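Local coordinates for protein transcription termination factor FttA (Pyrococcus horikoshii, PDB 3AF6) that probably terminates transcription as a zinc-dependent ribonuclease that cleaves nascent RNA at the RNA polymerase exit channel and degrades the released RNA by 5'-3' exonuclease action, at residues 361-366 with 387-392; 373-378 with 474-479; 455-460 with 496-501. All blocks are in the same frame, centred on the assembly; numbering follows the deposited sequence.

Interaction 1: 361-366 with 387-392; sequences NIAITG and ETLVME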
ATOM      1  N   ASN A 361     -23.122  -5.101   3.112  1.00 39.96           N
ATOM      2  CA  ASN A 361     -21.830  -4.450   3.257  1.00 38.74           C
ATOM      3  C   ASN A 361     -20.748  -5.392   3.742  1.00 38.92           C
ATOM      4  O   ASN A 361     -20.915  -6.086   4.749  1.00 40.11           O
ATOM      5  CB  ASN A 361     -21.944  -3.254   4.200  1.00 38.43           C
ATOM      6  CG  ASN A 361     -22.945  -2.251   3.715  1.00 39.71           C
ATOM      7  OD1 ASN A 361     -24.156  -2.485   3.789  1.00 42.14           O
ATOM      8  ND2 ASN A 361     -22.457  -1.135   3.181  1.00 38.86           N
ATOM      9  N   ILE A 362     -19.635  -5.403   3.014  1.00 37.72           N
ATOM     10  CA  ILE A 362     -18.501  -6.247   3.347  1.00 36.28           C
ATOM     11  C   ILE A 362     -17.321  -5.375   3.739  1.00 34.37           C
ATOM     12  O   ILE A 362     -17.127  -4.293   3.186  1.00 35.82           O
ATOM     13  CB  ILE A 362     -18.059  -7.104   2.128  1.00 38.49           C
ATOM     14  CG1 ILE A 362     -19.249  -7.890   1.569  1.00 40.52           C
ATOM     15  CG2 ILE A 362     -16.957  -8.072   2.536  1.00 35.40           C
ATOM     16  CD1 ILE A 362     -18.969  -8.546   0.217  1.00 41.53           C
ATOM     17  N   ALA A 363     -16.546  -5.843   4.707  1.00 31.57           N
ATOM     18  CA  ALA A 363     -15.344  -5.140   5.131  1.00 30.23           C
ATOM     19  C   ALA A 363     -14.238  -6.186   5.112  1.00 30.00           C
ATOM     20  O   ALA A 363     -14.315  -7.202   5.820  1.00 29.69           O
ATOM     21  CB  ALA A 363     -15.507  -4.569   6.533  1.00 32.06           C
ATOM     22  N   ILE A 364     -13.235  -5.953   4.272  1.00 27.41           N
ATOM     23  CA  ILE A 364     -12.112  -6.859   4.140  1.00 27.46           C
ATOM     24  C   ILE A 364     -10.938  -6.175   4.817  1.00 29.53           C
ATOM     25  O   ILE A 364     -10.486  -5.089   4.437  1.00 30.69           O
ATOM     26  CB  ILE A 364     -11.805  -7.139   2.649  1.00 30.30           C
ATOM     27  CG1 ILE A 364     -13.079  -7.606   1.948  1.00 29.62           C
ATOM     28  CG2 ILE A 364     -10.720  -8.201   2.517  1.00 24.29           C
ATOM     29  CD1 ILE A 364     -13.113  -7.281   0.471  1.00 32.47           C
ATOM     30  N   THR A 365     -10.448  -6.844   5.836  1.00 29.82           N
ATOM     31  CA  THR A 365      -9.379  -6.354   6.663  1.00 29.44           C
ATOM     32  C   THR A 365      -7.948  -6.268   6.124  1.00 32.64           C
ATOM     33  O   THR A 365      -7.203  -5.353   6.489  1.00 32.78           O
ATOM     34  CB  THR A 365      -9.397  -7.168   7.935  1.00 27.21           C
ATOM     35  OG1 THR A 365      -9.583  -6.290   9.040  1.00 34.30           O
ATOM     36  CG2 THR A 365      -8.147  -7.949   8.094  1.00 24.08           C
ATOM     37  N   GLY A 366      -7.553  -7.191   5.252  1.00 34.38           N
ATOM     38  CA  GLY A 366      -6.182  -7.169   4.781  1.00 33.48           C
ATOM     39  C   GLY A 366      -5.377  -7.448   6.043  1.00 36.47           C
ATOM     40  O   GLY A 366      -5.835  -8.173   6.929  1.00 36.60           O
ATOM     41  N   GLU A 387     -22.373  -5.896   7.450  1.00 39.08           N
ATOM     42  CA  GLU A 387     -22.980  -7.212   7.637  1.00 38.56           C
ATOM     43  C   GLU A 387     -21.944  -8.326   7.648  1.00 38.36           C
ATOM     44  O   GLU A 387     -22.032  -9.237   8.470  1.00 37.72           O
ATOM     45  CB  GLU A 387     -24.006  -7.514   6.548  1.00 39.90           C
ATOM     46  CG  GLU A 387     -25.330  -6.814   6.741  1.00 41.70           C
ATOM     47  CD  GLU A 387     -25.228  -5.316   6.571  1.00 43.73           C
ATOM     48  OE1 GLU A 387     -25.816  -4.594   7.407  1.00 45.20           O
ATOM     49  OE2 GLU A 387     -24.574  -4.861   5.602  1.00 43.06           O
ATOM     50  N   THR A 388     -20.962  -8.249   6.745  1.00 36.87           N
ATOM     51  CA  THR A 388     -19.923  -9.278   6.647  1.00 35.12           C
ATOM     52  C   THR A 388     -18.479  -8.762   6.812  1.00 36.61           C
ATOM     53  O   THR A 388     -18.040  -7.829   6.117  1.00 34.68           O
ATOM     54  CB  THR A 388     -20.004 -10.031   5.286  1.00 33.54           C
ATOM     55  OG1 THR A 388     -21.317 -10.567   5.104  1.00 33.49           O
ATOM     56  CG2 THR A 388     -18.987 -11.177   5.238  1.00 28.46           C
ATOM     57  N   LEU A 389     -17.740  -9.403   7.714  1.00 34.92           N
ATOM     58  CA  LEU A 389     -16.356  -9.033   7.962  1.00 34.86           C
ATOM     59  C   LEU A 389     -15.376 -10.147   7.598  1.00 33.57           C
ATOM     60  O   LEU A 389     -15.449 -11.248   8.140  1.00 32.91           O
ATOM     61  CB  LEU A 389     -16.152  -8.662   9.433  1.00 33.75           C
ATOM     62  CG  LEU A 389     -14.702  -8.281   9.762  1.00 34.20           C
ATOM     63  CD1 LEU A 389     -14.334  -7.059   8.937  1.00 32.84           C
ATOM     64  CD2 LEU A 389     -14.527  -7.991  11.254  1.00 34.48           C
ATOM     65  N   VAL A 390     -14.462  -9.859   6.678  1.00 32.43           N
ATOM     66  CA  VAL A 390     -13.449 -10.842   6.283  1.00 31.37           C
ATOM     67  C   VAL A 390     -12.205 -10.323   6.979  1.00 30.91           C
ATOM     68  O   VAL A 390     -11.781  -9.207   6.694  1.00 30.77           O
ATOM     69  CB  VAL A 390     -13.199 -10.845   4.744  1.00 30.42           C
ATOM     70  CG1 VAL A 390     -12.207 -11.930   4.384  1.00 26.28           C
ATOM     71  CG2 VAL A 390     -14.509 -11.042   3.995  1.00 26.26           C
ATOM     72  N   MET A 391     -11.630 -11.114   7.885  1.00 29.41           N
ATOM     73  CA  MET A 391     -10.457 -10.665   8.634  1.00 31.70           C
ATOM     74  C   MET A 391      -9.265 -11.616   8.579  1.00 32.29           C
ATOM     75  O   MET A 391      -9.429 -12.816   8.380  1.00 34.11           O
ATOM     76  CB  MET A 391     -10.844 -10.409  10.101  1.00 32.90           C
ATOM     77  CG  MET A 391     -11.169 -11.669  10.909  1.00 33.90           C
ATOM     78  SD  MET A 391     -11.779 -11.343  12.598  1.00 36.66           S
ATOM     79  CE  MET A 391     -10.449 -10.364  13.284  1.00 34.63           C
ATOM     80  N   GLU A 392      -8.062 -11.078   8.774  1.00 32.84           N
ATOM     81  CA  GLU A 392      -6.856 -11.893   8.746  1.00 31.90           C
ATOM     82  C   GLU A 392      -6.721 -12.748  10.018  1.00 31.70           C
ATOM     83  O   GLU A 392      -7.382 -12.487  11.019  1.00 31.68           O
ATOM     84  CB  GLU A 392      -5.624 -11.004   8.553  1.00 31.11           C
ATOM     85  CG  GLU A 392      -5.289 -10.105   9.719  1.00 31.96           C
ATOM     86  CD  GLU A 392      -3.793 -10.086  10.028  1.00 32.03           C
ATOM     87  OE1 GLU A 392      -3.257 -11.149  10.397  1.00 28.68           O
ATOM     88  OE2 GLU A 392      -3.157  -9.012   9.905  1.00 32.54           O
TER

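Interaction 2: 373-378 with 474-479; sequences TRLLEP and EYLSRR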
ATOM      1  N   THR A 373       1.352   1.997  17.305  1.00 36.02           N
ATOM      2  CA  THR A 373       2.735   1.636  17.004  1.00 35.44           C
ATOM      3  C   THR A 373       3.416   2.962  16.706  1.00 36.95           C
ATOM      4  O   THR A 373       2.753   3.991  16.591  1.00 36.37           O
ATOM      5  CB  THR A 373       2.872   0.696  15.763  1.00 33.44           C
ATOM      6  OG1 THR A 373       2.223   1.295  14.627  1.00 32.78           O
ATOM      7  CG2 THR A 373       2.288  -0.683  16.054  1.00 21.22           C
ATOM      8  N   ARG A 374       4.734   2.934  16.575  1.00 38.85           N
ATOM      9  CA  ARG A 374       5.499   4.141  16.309  1.00 40.75           C
ATOM     10  C   ARG A 374       5.014   4.889  15.076  1.00 42.01           C
ATOM     11  O   ARG A 374       4.908   6.111  15.077  1.00 43.56           O
ATOM     12  CB  ARG A 374       6.962   3.777  16.126  1.00 42.02           C
ATOM     13  CG  ARG A 374       7.612   3.167  17.344  1.00 46.33           C
ATOM     14  CD  ARG A 374       8.176   4.262  18.227  1.00 51.27           C
ATOM     15  NE  ARG A 374       9.181   3.767  19.165  1.00 51.59           N
ATOM     16  CZ  ARG A 374      10.137   4.527  19.687  1.00 51.71           C
ATOM     17  NH1 ARG A 374      10.220   5.814  19.359  1.00 49.35           N
ATOM     18  NH2 ARG A 374      11.004   4.002  20.543  1.00 52.76           N
ATOM     19  N   LEU A 375       4.709   4.149  14.022  1.00 43.06           N
ATOM     20  CA  LEU A 375       4.283   4.757  12.771  1.00 43.20           C
ATOM     21  C   LEU A 375       2.782   4.931  12.540  1.00 43.07           C
ATOM     22  O   LEU A 375       2.365   5.852  11.831  1.00 42.57           O
ATOM     23  CB  LEU A 375       4.859   3.941  11.608  1.00 44.01           C
ATOM     24  CG  LEU A 375       6.363   4.003  11.342  1.00 45.26           C
ATOM     25  CD1 LEU A 375       6.817   2.759  10.607  1.00 45.50           C
ATOM     26  CD2 LEU A 375       6.666   5.240  10.515  1.00 47.20           C
ATOM     27  N   LEU A 376       1.965   4.072  13.143  1.00 41.24           N
ATOM     28  CA  LEU A 376       0.541   4.129  12.865  1.00 38.66           C
ATOM     29  C   LEU A 376      -0.451   4.040  14.025  1.00 38.69           C
ATOM     30  O   LEU A 376      -0.101   3.711  15.156  1.00 39.49           O
ATOM     31  CB  LEU A 376       0.235   3.029  11.846  1.00 36.47           C
ATOM     32  CG  LEU A 376       1.180   2.969  10.639  1.00 34.71           C
ATOM     33  CD1 LEU A 376       0.959   1.686   9.890  1.00 35.42           C
ATOM     34  CD2 LEU A 376       0.949   4.171   9.718  1.00 33.92           C
ATOM     35  N   GLU A 377      -1.706   4.334  13.706  1.00 38.32           N
ATOM     36  CA  GLU A 377      -2.799   4.282  14.665  1.00 39.80           C
ATOM     37  C   GLU A 377      -3.596   2.997  14.434  1.00 39.83           C
ATOM     38  O   GLU A 377      -3.719   2.520  13.301  1.00 40.18           O
ATOM     39  CB  GLU A 377      -3.704   5.502  14.489  1.00 41.08           C
ATOM     40  CG  GLU A 377      -3.100   6.788  15.025  1.00 46.59           C
ATOM     41  CD  GLU A 377      -3.809   8.028  14.528  1.00 48.56           C
ATOM     42  OE1 GLU A 377      -5.058   8.032  14.486  1.00 51.73           O
ATOM     43  OE2 GLU A 377      -3.116   9.006  14.192  1.00 49.28           O
ATOM     44  N   PRO A 378      -4.167   2.430  15.503  1.00 38.18           N
ATOM     45  CA  PRO A 378      -4.935   1.195  15.342  1.00 36.51           C
ATOM     46  C   PRO A 378      -5.956   1.294  14.224  1.00 36.69           C
ATOM     47  O   PRO A 378      -6.465   2.376  13.938  1.00 36.22           O
ATOM     48  CB  PRO A 378      -5.567   0.995  16.721  1.00 37.06           C
ATOM     49  CG  PRO A 378      -5.693   2.394  17.246  1.00 35.78           C
ATOM     50  CD  PRO A 378      -4.393   3.028  16.832  1.00 38.35           C
ATOM     51  N   GLU A 474       0.519  12.698   6.360  1.00 44.27           N
ATOM     52  CA  GLU A 474      -0.874  12.464   6.715  1.00 46.66           C
ATOM     53  C   GLU A 474      -1.237  10.989   6.902  1.00 46.04           C
ATOM     54  O   GLU A 474      -2.273  10.671   7.489  1.00 46.43           O
ATOM     55  CB  GLU A 474      -1.801  13.082   5.669  1.00 51.14           C
ATOM     56  CG  GLU A 474      -1.922  14.598   5.764  1.00 59.46           C
ATOM     57  CD  GLU A 474      -2.992  15.156   4.834  1.00 63.72           C
ATOM     58  OE1 GLU A 474      -4.145  14.673   4.895  1.00 66.71           O
ATOM     59  OE2 GLU A 474      -2.682  16.077   4.044  1.00 66.31           O
ATOM     60  N   TYR A 475      -0.399  10.086   6.403  1.00 43.81           N
ATOM     61  CA  TYR A 475      -0.680   8.667   6.538  1.00 40.70           C
ATOM     62  C   TYR A 475      -0.040   8.047   7.766  1.00 40.38           C
ATOM     63  O   TYR A 475      -0.265   6.880   8.078  1.00 40.97           O
ATOM     64  CB  TYR A 475      -0.275   7.915   5.263  1.00 40.20           C
ATOM     65  CG  TYR A 475      -1.360   7.965   4.211  1.00 38.36           C
ATOM     66  CD1 TYR A 475      -1.435   9.025   3.298  1.00 36.45           C
ATOM     67  CD2 TYR A 475      -2.378   7.001   4.192  1.00 37.03           C
ATOM     68  CE1 TYR A 475      -2.502   9.129   2.395  1.00 34.04           C
ATOM     69  CE2 TYR A 475      -3.447   7.093   3.297  1.00 34.74           C
ATOM     70  CZ  TYR A 475      -3.502   8.162   2.406  1.00 34.81           C
ATOM     71  OH  TYR A 475      -4.578   8.278   1.565  1.00 34.31           O
ATOM     72  N   LEU A 476       0.755   8.836   8.474  1.00 41.44           N
ATOM     73  CA  LEU A 476       1.395   8.365   9.696  1.00 41.10           C
ATOM     74  C   LEU A 476       0.531   8.809  10.871  1.00 40.95           C
ATOM     75  O   LEU A 476      -0.462   9.526  10.696  1.00 38.79           O
ATOM     76  CB  LEU A 476       2.808   8.950   9.828  1.00 39.53           C
ATOM     77  CG  LEU A 476       3.864   8.388   8.861  1.00 41.43           C
ATOM     78  CD1 LEU A 476       5.138   9.234   8.931  1.00 42.67           C
ATOM     79  CD2 LEU A 476       4.176   6.926   9.209  1.00 39.76           C
ATOM     80  N   SER A 477       0.893   8.364  12.067  1.00 42.31           N
ATOM     81  CA  SER A 477       0.150   8.748  13.258  1.00 43.03           C
ATOM     82  C   SER A 477       0.254  10.259  13.416  1.00 44.12           C
ATOM     83  O   SER A 477       1.235  10.870  12.979  1.00 44.41           O
ATOM     84  CB  SER A 477       0.734   8.071  14.491  1.00 41.03           C
ATOM     85  OG  SER A 477       2.074   8.483  14.678  1.00 41.37           O
ATOM     86  N   ARG A 478      -0.762  10.851  14.036  1.00 45.67           N
ATOM     87  CA  ARG A 478      -0.807  12.285  14.273  1.00 47.41           C
ATOM     88  C   ARG A 478       0.464  12.821  14.920  1.00 48.60           C
ATOM     89  O   ARG A 478       0.931  13.903  14.572  1.00 48.03           O
ATOM     90  CB  ARG A 478      -2.015  12.620  15.145  1.00 47.98           C
ATOM     91  CG  ARG A 478      -3.282  12.836  14.345  1.00 48.84           C
ATOM     92  CD  ARG A 478      -4.515  12.753  15.211  1.00 49.18           C
ATOM     93  NE  ARG A 478      -4.799  11.386  15.630  1.00 48.32           N
ATOM     94  CZ  ARG A 478      -5.911  11.018  16.261  1.00 49.26           C
ATOM     95  NH1 ARG A 478      -6.848  11.915  16.555  1.00 45.92           N
ATOM     96  NH2 ARG A 478      -6.092   9.746  16.584  1.00 49.26           N
ATOM     97  N   ARG A 479       1.027  12.063  15.854  1.00 50.56           N
ATOM     98  CA  ARG A 479       2.245  12.493  16.524  1.00 53.72           C
ATOM     99  C   ARG A 479       3.397  12.582  15.538  1.00 55.02           C
ATOM    100  O   ARG A 479       3.933  13.662  15.276  1.00 55.54           O
ATOM    101  CB  ARG A 479       2.608  11.526  17.651  1.00 56.30           C
ATOM    102  CG  ARG A 479       3.785  11.997  18.487  1.00 62.38           C
ATOM    103  CD  ARG A 479       3.886  11.249  19.810  1.00 67.57           C
ATOM    104  NE  ARG A 479       4.693  10.035  19.707  1.00 72.14           N
ATOM    105  CZ  ARG A 479       4.988   9.246  20.737  1.00 75.77           C
ATOM    106  NH1 ARG A 479       4.531   9.548  21.949  1.00 77.16           N
ATOM    107  NH2 ARG A 479       5.751   8.168  20.562  1.00 77.00           N
TER

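Interaction 3: 455-460 with 496-501; sequences PIYLDG and IFHPVA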
ATOM      1  N   PRO A 455      27.255   1.887  14.265  1.00 66.97           N
ATOM      2  CA  PRO A 455      26.417   2.418  13.183  1.00 66.51           C
ATOM      3  C   PRO A 455      25.301   1.466  12.744  1.00 65.45           C
ATOM      4  O   PRO A 455      25.352   0.263  13.010  1.00 64.77           O
ATOM      5  CB  PRO A 455      27.428   2.661  12.074  1.00 66.40           C
ATOM      6  CG  PRO A 455      28.332   1.467  12.227  1.00 66.36           C
ATOM      7  CD  PRO A 455      28.541   1.394  13.733  1.00 66.48           C
ATOM      8  N   ILE A 456      24.293   2.009  12.067  1.00 63.85           N
ATOM      9  CA  ILE A 456      23.186   1.185  11.596  1.00 62.98           C
ATOM     10  C   ILE A 456      23.047   1.308  10.081  1.00 60.56           C
ATOM     11  O   ILE A 456      22.704   2.372   9.557  1.00 58.80           O
ATOM     12  CB  ILE A 456      21.837   1.590  12.258  1.00 63.68           C
ATOM     13  CG1 ILE A 456      21.999   1.685  13.779  1.00 62.25           C
ATOM     14  CG2 ILE A 456      20.766   0.544  11.938  1.00 62.67           C
ATOM     15  CD1 ILE A 456      20.821   2.327  14.475  1.00 59.89           C
ATOM     16  N   TYR A 457      23.316   0.205   9.389  1.00 58.35           N
ATOM     17  CA  TYR A 457      23.230   0.160   7.935  1.00 55.73           C
ATOM     18  C   TYR A 457      21.862  -0.290   7.427  1.00 55.40           C
ATOM     19  O   TYR A 457      21.281  -1.251   7.936  1.00 55.99           O
ATOM     20  CB  TYR A 457      24.305  -0.771   7.383  1.00 53.40           C
ATOM     21  CG  TYR A 457      25.713  -0.320   7.688  1.00 51.73           C
ATOM     22  CD1 TYR A 457      26.505  -1.013   8.607  1.00 51.58           C
ATOM     23  CD2 TYR A 457      26.261   0.794   7.054  1.00 49.09           C
ATOM     24  CE1 TYR A 457      27.808  -0.604   8.880  1.00 51.07           C
ATOM     25  CE2 TYR A 457      27.558   1.208   7.321  1.00 48.08           C
ATOM     26  CZ  TYR A 457      28.325   0.507   8.229  1.00 49.40           C
ATOM     27  OH  TYR A 457      29.615   0.906   8.474  1.00 48.72           O
ATOM     28  N   LEU A 458      21.360   0.411   6.416  1.00 54.44           N
ATOM     29  CA  LEU A 458      20.071   0.101   5.816  1.00 54.48           C
ATOM     30  C   LEU A 458      20.327  -0.402   4.395  1.00 56.04           C
ATOM     31  O   LEU A 458      20.772   0.358   3.531  1.00 57.15           O
ATOM     32  CB  LEU A 458      19.200   1.362   5.781  1.00 53.08           C
ATOM     33  CG  LEU A 458      19.094   2.167   7.083  1.00 52.73           C
ATOM     34  CD1 LEU A 458      18.113   3.321   6.886  1.00 51.56           C
ATOM     35  CD2 LEU A 458      18.636   1.264   8.231  1.00 48.46           C
ATOM     36  N   ASP A 459      20.038  -1.673   4.143  1.00 56.21           N
ATOM     37  CA  ASP A 459      20.291  -2.240   2.824  1.00 55.90           C
ATOM     38  C   ASP A 459      19.088  -2.909   2.165  1.00 56.13           C
ATOM     39  O   ASP A 459      18.381  -3.690   2.798  1.00 57.86           O
ATOM     40  CB  ASP A 459      21.419  -3.270   2.928  1.00 54.87           C
ATOM     41  CG  ASP A 459      22.263  -3.343   1.673  1.00 53.50           C
ATOM     42  OD1 ASP A 459      21.810  -2.840   0.618  1.00 52.00           O
ATOM     43  OD2 ASP A 459      23.376  -3.912   1.749  1.00 49.60           O
ATOM     44  N   GLY A 460      18.860  -2.602   0.891  1.00 54.75           N
ATOM     45  CA  GLY A 460      17.773  -3.241   0.175  1.00 53.61           C
ATOM     46  C   GLY A 460      16.556  -2.412  -0.158  1.00 53.21           C
ATOM     47  O   GLY A 460      15.435  -2.921  -0.127  1.00 55.25           O
ATOM     48  N   ILE A 496      22.114   8.786  12.068  1.00 70.15           N
ATOM     49  CA  ILE A 496      22.568   7.525  12.648  1.00 67.56           C
ATOM     50  C   ILE A 496      22.411   6.359  11.673  1.00 66.33           C
ATOM     51  O   ILE A 496      23.002   5.291  11.856  1.00 66.28           O
ATOM     52  CB  ILE A 496      21.787   7.194  13.925  1.00 67.37           C
ATOM     53  CG1 ILE A 496      20.353   6.799  13.570  1.00 65.56           C
ATOM     54  CG2 ILE A 496      21.782   8.405  14.845  1.00 66.52           C
ATOM     55  CD1 ILE A 496      19.572   6.251  14.731  1.00 64.41           C
ATOM     56  N   PHE A 497      21.599   6.563  10.643  1.00 64.40           N
ATOM     57  CA  PHE A 497      21.385   5.533   9.637  1.00 61.75           C
ATOM     58  C   PHE A 497      22.294   5.785   8.441  1.00 61.60           C
ATOM     59  O   PHE A 497      22.340   6.894   7.898  1.00 59.81           O
ATOM     60  CB  PHE A 497      19.929   5.528   9.160  1.00 59.83           C
ATOM     61  CG  PHE A 497      18.929   5.349  10.261  1.00 58.24           C
ATOM     62  CD1 PHE A 497      18.096   6.404  10.635  1.00 57.11           C
ATOM     63  CD2 PHE A 497      18.823   4.134  10.933  1.00 55.98           C
ATOM     64  CE1 PHE A 497      17.173   6.248  11.666  1.00 54.65           C
ATOM     65  CE2 PHE A 497      17.905   3.969  11.965  1.00 54.64           C
ATOM     66  CZ  PHE A 497      17.077   5.026  12.332  1.00 53.83           C
ATOM     67  N   HIS A 498      23.021   4.749   8.040  1.00 62.31           N
ATOM     68  CA  HIS A 498      23.915   4.840   6.895  1.00 62.73           C
ATOM     69  C   HIS A 498      23.391   3.928   5.791  1.00 61.64           C
ATOM     70  O   HIS A 498      23.514   2.703   5.867  1.00 62.15           O
ATOM     71  CB  HIS A 498      25.332   4.412   7.280  1.00 64.66           C
ATOM     72  CG  HIS A 498      26.330   4.576   6.174  1.00 68.15           C
ATOM     73  ND1 HIS A 498      26.776   5.809   5.752  1.00 68.57           N
ATOM     74  CD2 HIS A 498      26.966   3.661   5.402  1.00 68.50           C
ATOM     75  CE1 HIS A 498      27.647   5.648   4.771  1.00 69.82           C
ATOM     76  NE2 HIS A 498      27.779   4.354   4.540  1.00 68.98           N
ATOM     77  N   PRO A 499      22.783   4.513   4.754  1.00 60.04           N
ATOM     78  CA  PRO A 499      22.249   3.727   3.640  1.00 60.35           C
ATOM     79  C   PRO A 499      23.390   3.060   2.897  1.00 61.06           C
ATOM     80  O   PRO A 499      24.296   3.747   2.430  1.00 60.98           O
ATOM     81  CB  PRO A 499      21.563   4.777   2.770  1.00 60.43           C
ATOM     82  CG  PRO A 499      21.215   5.863   3.742  1.00 60.92           C
ATOM     83  CD  PRO A 499      22.442   5.934   4.604  1.00 59.53           C
ATOM     84  N   VAL A 500      23.362   1.732   2.795  1.00 62.49           N
ATOM     85  CA  VAL A 500      24.411   1.003   2.075  1.00 62.78           C
ATOM     86  C   VAL A 500      24.294   1.352   0.591  1.00 63.18           C
ATOM     87  O   VAL A 500      23.365   0.913  -0.088  1.00 63.53           O
ATOM     88  CB  VAL A 500      24.268  -0.519   2.256  1.00 62.93           C
ATOM     89  CG1 VAL A 500      25.435  -1.233   1.595  1.00 62.56           C
ATOM     90  CG2 VAL A 500      24.208  -0.860   3.740  1.00 62.37           C
ATOM     91  N   ALA A 501      25.249   2.139   0.107  1.00 63.42           N
ATOM     92  CA  ALA A 501      25.278   2.622  -1.273  1.00 65.10           C
ATOM     93  C   ALA A 501      25.414   1.626  -2.434  1.00 65.91           C
ATOM     94  O   ALA A 501      24.810   1.835  -3.488  1.00 65.27           O
ATOM     95  CB  ALA A 501      26.359   3.691  -1.399  1.00 65.69           C
TER

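Interaction 1: 361-366 with 387-392
The Glu387 carboxylate and the Asn361 amide meet at an angle, with planes 60° apart, so neither lies flat on the other. Glu387 OE2 accepts a weak bond from Asn361 N at 2.9 Å. The bend of the Glu387 chain at chi2 (68°) brings this oxygen back to the neighbouring strand. Its other oxygen, OE1, forms a salt bridge with Arg385. At the far end Glu392 lays CB against Gly366 O (3.3 Å), while its carboxylate bonds to Thr394, His594 and the backbone N of Phe368. Between these ends run two parallel strands in the core of the metallo-beta-lactamase fold. Thr388 N donates to Asn361 O, Ala363 N to Thr388 O, Val390 N to Ala363 O, and Thr365 N to Val390 O, all at 2.8 to 2.9 Å. On one face Ile362 CG2 and Val390 CG2 lie side by side, 4.1 Å apart. On the other, Leu389 CD1 touches Ala363 CB (3.7 Å). The ladder runs up to Thr365 N and Val390 O; just beyond it Glu392 lies beside Gly366, with its carboxylate next to the zinc ligand Asp367. This placement is consistent with a second-shell part in ordering the metal-bearing loop.

Interaction 2: 373-378 with 474-479
Glu377 reaches across to Arg478 and binds both its backbone and its side chain. Glu377 OE2 accepts from Arg478 N at 3.0 Å, nearly in line with its own C-O bond. The same oxygen takes Arg478 NE at 3.3 Å, this time from above the carboxylate plane. Glu377 OE1 completes the salt bridge with Arg478 NH2 at 2.9 Å, though that hydrogen bond is weak by angle. The two side chains cross at about a right angle, with the flat groups 30° apart. The Arg478 chain turns at chi3 (-72°), which folds the guanidinium back to the carboxylate that already holds its backbone N. Arg478 opens helix 478-482, so the helix start would probably favour a negative charge on Glu377. One residue earlier, Ser477 N donates to Leu375 O at 2.9 Å, coming from above the carbonyl plane. Ser477 is the N-cap of this helix, and its OG accepts a weak bond from Leu480 N. Beside these polar links, Leu375 and Leu476 lie side by side and touch through their CD2 methyls. Leu376 puts CD2 against Tyr475 O (3.4 Å).

The loop 373-378 is itself braced. Thr373 OG1 accepts from Leu376 N at 3.2 Å, an ST motif, and Thr373 N donates to Leu376 O at 3.1 Å. Farther out, Arg374 forms salt bridges with Glu445 and Glu409, and Tyr475 OH bonds to Asp324. The contact joins a metallo-beta-lactamase loop, whose Leu376 side chain lies about 6 Å from that of the zinc ligand His344, to the beta-CASP domain. Helix 435-447 packs along the loop, Leu480 of helix 478-482 touches Leu375, and the start of helix 282-301 packs against Tyr475.

Interaction 3: 455-460 with 496-501
Ile456 and Phe497 pair on neighbouring parallel strands of the beta-CASP domain. The strands 456-459 and 497-499 are the two ends of a beta-alpha-beta unit, with helices 462-471 and 478-482 between them. Strand 497-499 is the outermost on this side of a six-stranded parallel sheet. Three backbone bonds join the pair. His498 N donates to Ile456 O at 2.8 Å, Leu458 N to His498 O at 3.2 Å, and Val500 N to Leu458 O at 3.0 Å. The strands are twisted 36° against each other.

One face carries Ile456, Leu458, Phe497 and Pro499. Leu458 crosses Phe497 at a slant and sets CD1 on its CB (3.7 Å), while CD2 comes near the ring atom CD2. Ile456 runs alongside the Phe497 ring, and its CD1 also meets Ile496 CD1. Met440 of helix 435-447 touches both Leu458 and Phe497, and Trp463 of helix 462-471 touches Leu458 and Pro499.

The opposite face carries Tyr457 and His498. Tyr457 has CG opposite its carbonyl carbon, whereas His498 turns CG away from its own backbone N (chi1 -176°). The two side chains run the same way, and their ring planes stand 78° apart, rim to rim. How closely the rims approach is doubtful in the model. His498 NE2 bonds to Glu505. Val500 packs CG2 on Tyr457 CB (3.6 Å) and crosses the Asp459 side chain at a slant, with CB and CG1 against its carboxylate. Asp459 OD2 is held by Arg506 and Tyr533. Back at the start of the second strand, Ile496 CG1 sits over the centre of the Phe497 ring, 3.6 Å above its plane.

Overall arrangement
Interaction 1 is buried in the metallo-beta-lactamase core, while interactions 2 and 3 are partly buried. Interactions 1 and 3 are both parallel strand pairs. The first lies mid-sheet, with Glu392 at one end beside the zinc site. The third is at a sheet edge, away from the metals, and relies on aromatic and aliphatic packing. Interaction 2 has no strand pairing: a loop meets a helix start through a salt bridge, backbone hydrogen bonds and leucine packing. The loop follows strand 361-364 and precedes strand 388-392, so it links the two halves of interaction 1. Helix 435-447 touches interactions 2 and 3, whose centres are about 24 Å apart.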